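Local coordinates for type IV secretion system protein VirB11 (PDB 2GZA) that hydrolyses ATP as a hexameric ATPase of the type IV secretion system of Brucella suis, a system linked to virulence, at residues C42-F50 against Y60-L70; P220-P228 against V239-C248. All blocks are in the same frame, centred on the assembly; numbering follows the deposited sequence.

Contact 1 (C42-F50 against Y60-L70); sequences CVNRPGEVF and YAVPNLDYEHL
Val-49 and Tyr-60 face each other as an antiparallel hydrogen-bonded pair of strands 48-52 and 57-61: Val-49 N gives a nearly straight bond to Tyr-60 O (2.9 Å, 167° at the hydrogen), and Tyr-60 N returns one to Val-49 O. Glu-48 and Ala-61 form the neighbouring non-hydrogen-bonded pair. Beyond it the pairing runs on into irregular backbone, where Val-62 N bonds to Gly-47 O (2.8 Å) and Gly-47 N gives a more bent bond to Leu-65 O. Gly-47 is the third residue of a type II turn from Arg-45 to Glu-48; its positive phi of 97° would press a beta carbon against the preceding carbonyl oxygen, so glycine fits here. Pro-46, with its fixed phi, suits the second place of the turn, and its CB lies 3.9 Å from Tyr-67 N at the start of helix 67-81.

Branched aliphatic side chains pack against one another on the Val-49 side of the hairpin. Val-49 sends CG1 to Val-62 CG2 and, crossing at about a right angle, to Leu-65 CD2 (4.0 Å), while its CG2 meets Tyr-60 CB near the edge of the phenol ring. Val-43 reaches Leu-65 and Leu-70 tip to tip; with CG1 anti to the backbone N (chi1 178°), that methyl comes 3.9 Å from Leu-70 CD2, and CG2 is left to touch Leu-65 CD2. Asp-66 N-caps the helix, OD1 accepting a weak bond from His-69 N. Trp-32 of helix 30-34 also packs on Val-49, Val-62 and the Tyr-60 ring. This is a beta hairpin at the border of the six-stranded antiparallel sheet, whose second strand leads through a short connection into a helix packed by Leu-70 against strand 40-43.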
loop_
_atom_site.group_PDB
_atom_site.type_symbol
_atom_site.label_atom_id
_atom_site.label_comp_id
_atom_site.label_asym_id
_atom_site.label_seq_id
_atom_site.Cartn_x
_atom_site.Cartn_y
_atom_site.Cartn_z
ATOM N N CYS C 42 4.487 -35.747 31.017
ATOM C CA CYS C 42 3.137 -35.243 30.790
ATOM C C CYS C 42 2.102 -35.787 31.747
ATOM O O CYS C 42 2.134 -36.960 32.114
ATOM C CB CYS C 42 2.698 -35.554 29.375
ATOM S SG CYS C 42 3.528 -34.512 28.225
ATOM N N VAL C 43 1.185 -34.921 32.158
ATOM C CA VAL C 43 -0.036 -35.359 32.815
ATOM C C VAL C 43 -1.224 -34.822 32.016
ATOM O O VAL C 43 -1.397 -33.608 31.872
ATOM C CB VAL C 43 -0.110 -34.935 34.311
ATOM C CG1 VAL C 43 -1.447 -35.379 34.940
ATOM C CG2 VAL C 43 1.052 -35.519 35.103
ATOM N N ASN C 44 -2.019 -35.742 31.478
ATOM C CA ASN C 44 -3.195 -35.391 30.659
ATOM C C ASN C 44 -4.466 -35.331 31.485
ATOM O O ASN C 44 -5.382 -34.576 31.169
ATOM C CB ASN C 44 -3.403 -36.398 29.526
ATOM C CG ASN C 44 -2.185 -36.547 28.649
ATOM O OD1 ASN C 44 -1.379 -35.627 28.535
ATOM N ND2 ASN C 44 -2.039 -37.713 28.026
ATOM N N ARG C 45 -4.513 -36.147 32.530
ATOM C CA ARG C 45 -5.688 -36.274 33.376
ATOM C C ARG C 45 -5.284 -36.875 34.709
ATOM O O ARG C 45 -4.224 -37.490 34.806
ATOM C CB ARG C 45 -6.773 -37.121 32.685
ATOM C CG ARG C 45 -6.383 -38.553 32.323
ATOM C CD ARG C 45 -6.564 -38.811 30.833
ATOM N NE ARG C 45 -7.676 -38.032 30.286
ATOM C CZ ARG C 45 -7.749 -37.553 29.048
ATOM N NH1 ARG C 45 -6.775 -37.754 28.176
ATOM N NH2 ARG C 45 -8.812 -36.856 28.683
ATOM N N PRO C 46 -6.139 -36.720 35.734
ATOM C CA PRO C 46 -5.881 -37.287 37.051
ATOM C C PRO C 46 -5.550 -38.767 36.961
ATOM O O PRO C 46 -6.228 -39.499 36.244
ATOM C CB PRO C 46 -7.237 -37.131 37.763
ATOM C CG PRO C 46 -8.232 -36.829 36.678
ATOM C CD PRO C 46 -7.448 -36.043 35.691
ATOM N N GLY C 47 -4.508 -39.191 37.673
ATOM C CA GLY C 47 -4.209 -40.607 37.825
ATOM C C GLY C 47 -3.164 -41.192 36.894
ATOM O O GLY C 47 -2.779 -42.345 37.058
ATOM N N GLU C 48 -2.698 -40.421 35.917
ATOM C CA GLU C 48 -1.715 -40.958 34.984
ATOM C C GLU C 48 -0.629 -39.978 34.578
ATOM O O GLU C 48 -0.786 -38.765 34.707
ATOM C CB GLU C 48 -2.387 -41.586 33.748
ATOM C CG GLU C 48 -3.668 -40.925 33.267
ATOM C CD GLU C 48 -3.884 -41.108 31.776
ATOM O OE1 GLU C 48 -4.628 -42.028 31.380
ATOM O OE2 GLU C 48 -3.299 -40.334 30.992
ATOM N N VAL C 49 0.492 -40.532 34.130
ATOM C CA VAL C 49 1.548 -39.748 33.509
ATOM C C VAL C 49 1.986 -40.418 32.212
ATOM O O VAL C 49 1.939 -41.643 32.085
ATOM C CB VAL C 49 2.769 -39.488 34.452
ATOM C CG1 VAL C 49 2.343 -39.394 35.899
ATOM C CG2 VAL C 49 3.846 -40.539 34.286
ATOM N N PHE C 50 2.376 -39.602 31.244
ATOM C CA PHE C 50 3.012 -40.091 30.037
ATOM C C PHE C 50 4.392 -39.465 29.927
ATOM O O PHE C 50 4.533 -38.247 30.045
ATOM C CB PHE C 50 2.167 -39.774 28.799
ATOM C CG PHE C 50 1.091 -40.775 28.528
ATOM C CD1 PHE C 50 -0.169 -40.641 29.099
ATOM C CD2 PHE C 50 1.331 -41.859 27.702
ATOM C CE1 PHE C 50 -1.166 -41.567 28.845
ATOM C CE2 PHE C 50 0.334 -42.792 27.446
ATOM C CZ PHE C 50 -0.917 -42.640 28.018
ATOM N N TYR C 60 2.275 -44.557 32.719
ATOM C CA TYR C 60 2.417 -44.946 34.123
ATOM C C TYR C 60 1.219 -44.508 34.943
ATOM O O TYR C 60 0.757 -43.368 34.842
ATOM C CB TYR C 60 3.699 -44.382 34.731
ATOM C CG TYR C 60 4.952 -44.936 34.110
ATOM C CD1 TYR C 60 5.657 -44.204 33.161
ATOM C CD2 TYR C 60 5.426 -46.202 34.452
ATOM C CE1 TYR C 60 6.808 -44.707 32.579
ATOM C CE2 TYR C 60 6.582 -46.714 33.870
ATOM C CZ TYR C 60 7.265 -45.955 32.936
ATOM O OH TYR C 60 8.402 -46.443 32.353
ATOM N N ALA C 61 0.716 -45.426 35.756
ATOM C CA ALA C 61 -0.423 -45.151 36.614
ATOM C C ALA C 61 0.025 -44.582 37.952
ATOM O O ALA C 61 0.804 -45.207 38.687
ATOM C CB ALA C 61 -1.265 -46.403 36.799
ATOM N N VAL C 62 -0.474 -43.387 38.257
ATOM C CA VAL C 62 -0.145 -42.707 39.500
ATOM C C VAL C 62 -1.448 -42.295 40.173
ATOM O O VAL C 62 -1.920 -41.177 39.975
ATOM C CB VAL C 62 0.738 -41.472 39.265
ATOM C CG1 VAL C 62 1.339 -40.995 40.582
ATOM C CG2 VAL C 62 1.830 -41.789 38.267
ATOM N N PRO C 63 -2.056 -43.213 40.945
ATOM C CA PRO C 63 -3.342 -42.875 41.571
ATOM C C PRO C 63 -3.310 -41.716 42.570
ATOM O O PRO C 63 -4.279 -40.963 42.636
ATOM C CB PRO C 63 -3.787 -44.194 42.221
ATOM C CG PRO C 63 -2.989 -45.260 41.512
ATOM C CD PRO C 63 -1.664 -44.603 41.229
ATOM N N ASN C 64 -2.213 -41.555 43.315
ATOM C CA ASN C 64 -2.117 -40.473 44.290
ATOM C C ASN C 64 -1.825 -39.105 43.637
ATOM O O ASN C 64 -1.118 -38.257 44.202
ATOM C CB ASN C 64 -1.130 -40.863 45.410
ATOM C CG ASN C 64 -1.538 -42.177 46.117
ATOM O OD1 ASN C 64 -2.632 -42.286 46.690
ATOM N ND2 ASN C 64 -0.649 -43.170 46.078
ATOM N N LEU C 65 -2.409 -38.911 42.447
ATOM C CA LEU C 65 -2.242 -37.703 41.653
ATOM C C LEU C 65 -3.627 -37.261 41.164
ATOM O O LEU C 65 -3.961 -37.376 39.984
ATOM C CB LEU C 65 -1.296 -37.988 40.477
ATOM C CG LEU C 65 -0.811 -36.858 39.574
ATOM C CD1 LEU C 65 0.185 -35.971 40.302
ATOM C CD2 LEU C 65 -0.182 -37.452 38.332
ATOM N N ASP C 66 -4.449 -36.774 42.081
ATOM C CA ASP C 66 -5.809 -36.418 41.700
ATOM C C ASP C 66 -5.920 -35.022 41.099
ATOM O O ASP C 66 -4.915 -34.328 40.931
ATOM C CB ASP C 66 -6.815 -36.666 42.828
ATOM C CG ASP C 66 -6.433 -35.984 44.115
ATOM O OD1 ASP C 66 -5.450 -35.211 44.127
ATOM O OD2 ASP C 66 -7.125 -36.227 45.122
ATOM N N TYR C 67 -7.147 -34.648 40.740
ATOM C CA TYR C 67 -7.453 -33.353 40.144
ATOM C C TYR C 67 -6.954 -32.196 41.014
ATOM O O TYR C 67 -6.281 -31.293 40.515
ATOM C CB TYR C 67 -8.968 -33.255 39.886
ATOM C CG TYR C 67 -9.455 -31.981 39.227
ATOM C CD1 TYR C 67 -9.335 -31.785 37.851
ATOM C CD2 TYR C 67 -10.065 -30.983 39.978
ATOM C CE1 TYR C 67 -9.797 -30.612 37.243
ATOM C CE2 TYR C 67 -10.529 -29.816 39.387
ATOM C CZ TYR C 67 -10.393 -29.632 38.026
ATOM O OH TYR C 67 -10.859 -28.469 37.460
ATOM N N GLU C 68 -7.254 -32.256 42.312
ATOM C CA GLU C 68 -6.929 -31.185 43.261
ATOM C C GLU C 68 -5.425 -30.934 43.401
ATOM O O GLU C 68 -4.993 -29.792 43.544
ATOM C CB GLU C 68 -7.565 -31.455 44.630
ATOM C CG GLU C 68 -9.083 -31.719 44.598
ATOM C CD GLU C 68 -9.876 -30.643 43.852
ATOM O OE1 GLU C 68 -9.610 -29.443 44.071
ATOM O OE2 GLU C 68 -10.766 -31.000 43.048
ATOM N N HIS C 69 -4.645 -32.010 43.354
ATOM C CA HIS C 69 -3.185 -31.956 43.292
ATOM C C HIS C 69 -2.704 -31.050 42.162
ATOM O O HIS C 69 -1.833 -30.196 42.351
ATOM C CB HIS C 69 -2.640 -33.361 43.021
ATOM C CG HIS C 69 -2.015 -34.028 44.206
ATOM N ND1 HIS C 69 -2.747 -34.498 45.273
ATOM C CD2 HIS C 69 -0.721 -34.341 44.471
ATOM C CE1 HIS C 69 -1.930 -35.052 46.154
ATOM N NE2 HIS C 69 -0.695 -34.969 45.691
ATOM N N LEU C 70 -3.281 -31.269 40.981
ATOM C CA LEU C 70 -2.889 -30.570 39.759
ATOM C C LEU C 70 -3.338 -29.112 39.768
ATOM O O LEU C 70 -2.636 -28.245 39.242
ATOM C CB LEU C 70 -3.453 -31.281 38.527
ATOM C CG LEU C 70 -3.260 -32.795 38.411
ATOM C CD1 LEU C 70 -4.224 -33.376 37.383
ATOM C CD2 LEU C 70 -1.812 -33.174 38.092
#

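Contact 2 (P220-P228 against V239-C248); sequences PNHVHLFYP and VTAATLLRSC
Strand 222-226, at the border of the three-stranded parallel sheet, is covered by helix 241-248, which runs back along it at 149° with the axes 9.1 Å apart. Leu-225 and Leu-244 fill the interval, sliding past each other in opposite directions with CB of Leu-225 3.9 Å from CG of Leu-244. The Leu-225 side chain, its CG beside the backbone N (chi1 -57°), extends CD1 to Cys-248 SG, one helical turn beyond Leu-244. The small thiol of Cys-248 suits a place between Leu-225 and Ile-206 of the adjacent strand 205-209.

At the helix start Tyr-227 takes over. Its CG sits between the backbone N and the carbonyl carbon (chi1 60°), which lays the ring across the first helical turn: Ala-241 CB stands over one face in a CH-pi contact, 4.0 Å from the centroid of the Tyr-227 ring, and Leu-244 CD2 comes up at the edge. A methyl group suits Ala-241 because it lets the ring lie against the helix backbone. Val-239 CG1 touches Tyr-227 CB and Phe-226 O, and Pro-228 CD packs on Val-239 O.

The N-terminal end of the helix is closed by a capping box: Thr-243 N donates to Thr-240 OG1 (3.1 Å), and Thr-240 N to Thr-243 OG1 (2.9 Å). Threonine serves both places, since each hydroxyl accepts from the other residue's amide. Leu-245 turns to Ile-208 and to helix 265-274. The Tyr-227 side chain lies about 11 Å from that of Thr-189 in the predicted ATP site. The contact is the strand-helix packing of an alpha/beta layer, as expected of a P-loop NTPase domain.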
loop_
_atom_site.group_PDB
_atom_site.type_symbol
_atom_site.label_atom_id
_atom_site.label_comp_id
_atom_site.label_asym_id
_atom_site.label_seq_id
_atom_site.Cartn_x
_atom_site.Cartn_y
_atom_site.Cartn_z
ATOM N N PRO C 220 -4.758 -43.368 24.137
ATOM C CA PRO C 220 -4.692 -43.037 25.571
ATOM C C PRO C 220 -3.957 -41.729 25.874
ATOM O O PRO C 220 -4.336 -41.006 26.788
ATOM C CB PRO C 220 -3.929 -44.226 26.181
ATOM C CG PRO C 220 -3.258 -44.905 25.027
ATOM C CD PRO C 220 -4.169 -44.686 23.856
ATOM N N ASN C 221 -2.919 -41.439 25.104
ATOM C CA ASN C 221 -2.124 -40.234 25.298
ATOM C C ASN C 221 -2.695 -39.075 24.477
ATOM O O ASN C 221 -2.252 -38.821 23.357
ATOM C CB ASN C 221 -0.656 -40.514 24.939
ATOM C CG ASN C 221 0.295 -39.385 25.330
ATOM O OD1 ASN C 221 -0.121 -38.327 25.797
ATOM N ND2 ASN C 221 1.585 -39.610 25.124
ATOM N N HIS C 222 -3.687 -38.385 25.032
ATOM C CA HIS C 222 -4.293 -37.247 24.345
ATOM C C HIS C 222 -4.741 -36.148 25.296
ATOM O O HIS C 222 -4.898 -36.382 26.499
ATOM C CB HIS C 222 -5.450 -37.686 23.425
ATOM C CG HIS C 222 -6.691 -38.098 24.153
ATOM N ND1 HIS C 222 -6.951 -39.403 24.500
ATOM C CD2 HIS C 222 -7.744 -37.375 24.604
ATOM C CE1 HIS C 222 -8.109 -39.469 25.129
ATOM N NE2 HIS C 222 -8.609 -38.250 25.207
ATOM N N VAL C 223 -4.933 -34.955 24.740
ATOM C CA VAL C 223 -5.482 -33.818 25.476
ATOM C C VAL C 223 -6.531 -33.138 24.602
ATOM O O VAL C 223 -6.247 -32.804 23.448
ATOM C CB VAL C 223 -4.370 -32.800 25.886
ATOM C CG1 VAL C 223 -4.973 -31.573 26.542
ATOM C CG2 VAL C 223 -3.358 -33.448 26.829
ATOM N N HIS C 224 -7.737 -32.958 25.136
ATOM C CA HIS C 224 -8.772 -32.189 24.443
ATOM C C HIS C 224 -8.734 -30.749 24.917
ATOM O O HIS C 224 -8.959 -30.478 26.097
ATOM C CB HIS C 224 -10.170 -32.758 24.689
ATOM C CG HIS C 224 -10.345 -34.172 24.241
ATOM N ND1 HIS C 224 -10.211 -34.559 22.927
ATOM C CD2 HIS C 224 -10.676 -35.287 24.932
ATOM C CE1 HIS C 224 -10.435 -35.855 22.832
ATOM N NE2 HIS C 224 -10.723 -36.319 24.032
ATOM N N LEU C 225 -8.441 -29.834 24.001
ATOM C CA LEU C 225 -8.483 -28.409 24.297
ATOM C C LEU C 225 -9.745 -27.764 23.725
ATOM O O LEU C 225 -10.251 -28.178 22.681
ATOM C CB LEU C 225 -7.232 -27.693 23.788
ATOM C CG LEU C 225 -5.849 -28.167 24.257
ATOM C CD1 LEU C 225 -4.756 -27.411 23.521
ATOM C CD2 LEU C 225 -5.670 -28.029 25.768
ATOM N N PHE C 226 -10.246 -26.745 24.416
ATOM C CA PHE C 226 -11.513 -26.113 24.061
ATOM C C PHE C 226 -11.454 -24.588 24.094
ATOM O O PHE C 226 -10.817 -24.005 24.976
ATOM C CB PHE C 226 -12.623 -26.621 24.973
ATOM C CG PHE C 226 -12.904 -28.073 24.808
ATOM C CD1 PHE C 226 -12.319 -29.005 25.657
ATOM C CD2 PHE C 226 -13.732 -28.517 23.784
ATOM C CE1 PHE C 226 -12.570 -30.355 25.502
ATOM C CE2 PHE C 226 -13.985 -29.867 23.621
ATOM C CZ PHE C 226 -13.405 -30.789 24.482
ATOM N N TYR C 227 -12.096 -23.958 23.107
ATOM C CA TYR C 227 -12.251 -22.510 23.074
ATOM C C TYR C 227 -13.744 -22.157 23.092
ATOM O O TYR C 227 -14.552 -22.853 22.468
ATOM C CB TYR C 227 -11.525 -21.882 21.868
ATOM C CG TYR C 227 -11.993 -22.354 20.507
ATOM C CD1 TYR C 227 -12.994 -21.678 19.816
ATOM C CD2 TYR C 227 -11.424 -23.472 19.907
ATOM C CE1 TYR C 227 -13.430 -22.113 18.560
ATOM C CE2 TYR C 227 -11.853 -23.917 18.662
ATOM C CZ TYR C 227 -12.851 -23.234 17.996
ATOM O OH TYR C 227 -13.274 -23.672 16.765
ATOM N N PRO C 228 -14.119 -21.089 23.818
ATOM C CA PRO C 228 -15.545 -20.801 24.052
ATOM C C PRO C 228 -16.265 -20.221 22.830
ATOM O O PRO C 228 -15.607 -19.877 21.848
ATOM C CB PRO C 228 -15.506 -19.796 25.205
ATOM C CG PRO C 228 -14.179 -19.123 25.085
ATOM C CD PRO C 228 -13.232 -20.099 24.453
ATOM N N VAL C 239 -9.398 -16.940 25.284
ATOM C CA VAL C 239 -8.954 -18.203 24.712
ATOM C C VAL C 239 -9.625 -18.391 23.354
ATOM O O VAL C 239 -10.849 -18.320 23.250
ATOM C CB VAL C 239 -9.269 -19.385 25.663
ATOM C CG1 VAL C 239 -9.049 -20.721 24.984
ATOM C CG2 VAL C 239 -8.431 -19.288 26.926
ATOM N N THR C 240 -8.809 -18.605 22.324
ATOM C CA THR C 240 -9.285 -18.859 20.968
ATOM C C THR C 240 -8.637 -20.113 20.410
ATOM O O THR C 240 -7.750 -20.703 21.040
ATOM C CB THR C 240 -8.936 -17.700 19.994
ATOM O OG1 THR C 240 -7.511 -17.568 19.898
ATOM C CG2 THR C 240 -9.546 -16.387 20.441
ATOM N N ALA C 241 -9.067 -20.514 19.219
ATOM C CA ALA C 241 -8.421 -21.609 18.510
ATOM C C ALA C 241 -6.957 -21.283 18.249
ATOM O O ALA C 241 -6.109 -22.173 18.241
ATOM C CB ALA C 241 -9.142 -21.910 17.199
ATOM N N ALA C 242 -6.668 -20.003 18.035
ATOM C CA ALA C 242 -5.310 -19.559 17.747
ATOM C C ALA C 242 -4.385 -19.670 18.964
ATOM O O ALA C 242 -3.264 -20.159 18.848
ATOM C CB ALA C 242 -5.305 -18.142 17.191
ATOM N N THR C 243 -4.853 -19.224 20.124
ATOM C CA THR C 243 -4.057 -19.313 21.347
ATOM C C THR C 243 -3.795 -20.773 21.733
ATOM O O THR C 243 -2.703 -21.109 22.223
ATOM C CB THR C 243 -4.703 -18.566 22.527
ATOM O OG1 THR C 243 -5.992 -19.127 22.802
ATOM C CG2 THR C 243 -4.845 -17.072 22.220
ATOM N N LEU C 244 -4.787 -21.630 21.493
ATOM C CA LEU C 244 -4.629 -23.056 21.729
ATOM C C LEU C 244 -3.598 -23.686 20.791
ATOM O O LEU C 244 -2.814 -24.549 21.213
ATOM C CB LEU C 244 -5.968 -23.769 21.621
ATOM C CG LEU C 244 -6.824 -23.969 22.869
ATOM C CD1 LEU C 244 -6.360 -23.177 24.092
ATOM C CD2 LEU C 244 -8.293 -23.681 22.543
ATOM N N LEU C 245 -3.591 -23.256 19.530
ATOM C CA LEU C 245 -2.585 -23.729 18.582
ATOM C C LEU C 245 -1.182 -23.362 19.062
ATOM O O LEU C 245 -0.266 -24.174 18.992
ATOM C CB LEU C 245 -2.823 -23.196 17.165
ATOM C CG LEU C 245 -3.778 -23.953 16.230
ATOM C CD1 LEU C 245 -4.213 -23.069 15.067
ATOM C CD2 LEU C 245 -3.175 -25.252 15.701
ATOM N N ARG C 246 -1.017 -22.145 19.566
ATOM C CA ARG C 246 0.280 -21.712 20.093
ATOM C C ARG C 246 0.657 -22.476 21.351
ATOM O O ARG C 246 1.824 -22.795 21.572
ATOM C CB ARG C 246 0.316 -20.198 20.328
ATOM C CG ARG C 246 0.592 -19.408 19.037
ATOM C CD ARG C 246 0.563 -17.886 19.226
ATOM N NE ARG C 246 -0.639 -17.269 18.651
ATOM C CZ ARG C 246 -1.593 -16.669 19.360
ATOM N NH1 ARG C 246 -1.500 -16.588 20.681
ATOM N NH2 ARG C 246 -2.646 -16.139 18.744
ATOM N N SER C 247 -0.341 -22.784 22.167
ATOM C CA SER C 247 -0.135 -23.588 23.354
ATOM C C SER C 247 0.415 -24.976 23.007
ATOM O O SER C 247 1.302 -25.482 23.691
ATOM C CB SER C 247 -1.434 -23.691 24.143
ATOM O OG SER C 247 -1.188 -24.170 25.454
ATOM N N CYS C 248 -0.098 -25.568 21.930
ATOM C CA CYS C 248 0.346 -26.879 21.458
ATOM C C CYS C 248 1.838 -26.971 21.187
ATOM O O CYS C 248 2.437 -28.032 21.384
ATOM C CB CYS C 248 -0.433 -27.289 20.212
ATOM S SG CYS C 248 -2.128 -27.717 20.590
#

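From the N terminus, contact 1 closes first, bringing residues 60-70 back against 42-50 around the hairpin of strands 48-52 and 57-61 and the start of helix 67-81. The chain then completes the antiparallel sheet and passes through the Walker A region before contact 2 closes its own loop, part of which, 229-237, is not modelled. The two are in series, neither nested nor crossed, with centres about 19 Å apart. They nevertheless meet: Asn-44 ND2 lies 3.0 Å from Asn-221 OD1, a probable hydrogen bond, and Arg-45 packs on His-222. The turn between strands 40-43 and 48-52 of the antiparallel sheet is thereby joined to the start of the border strand of the parallel sheet.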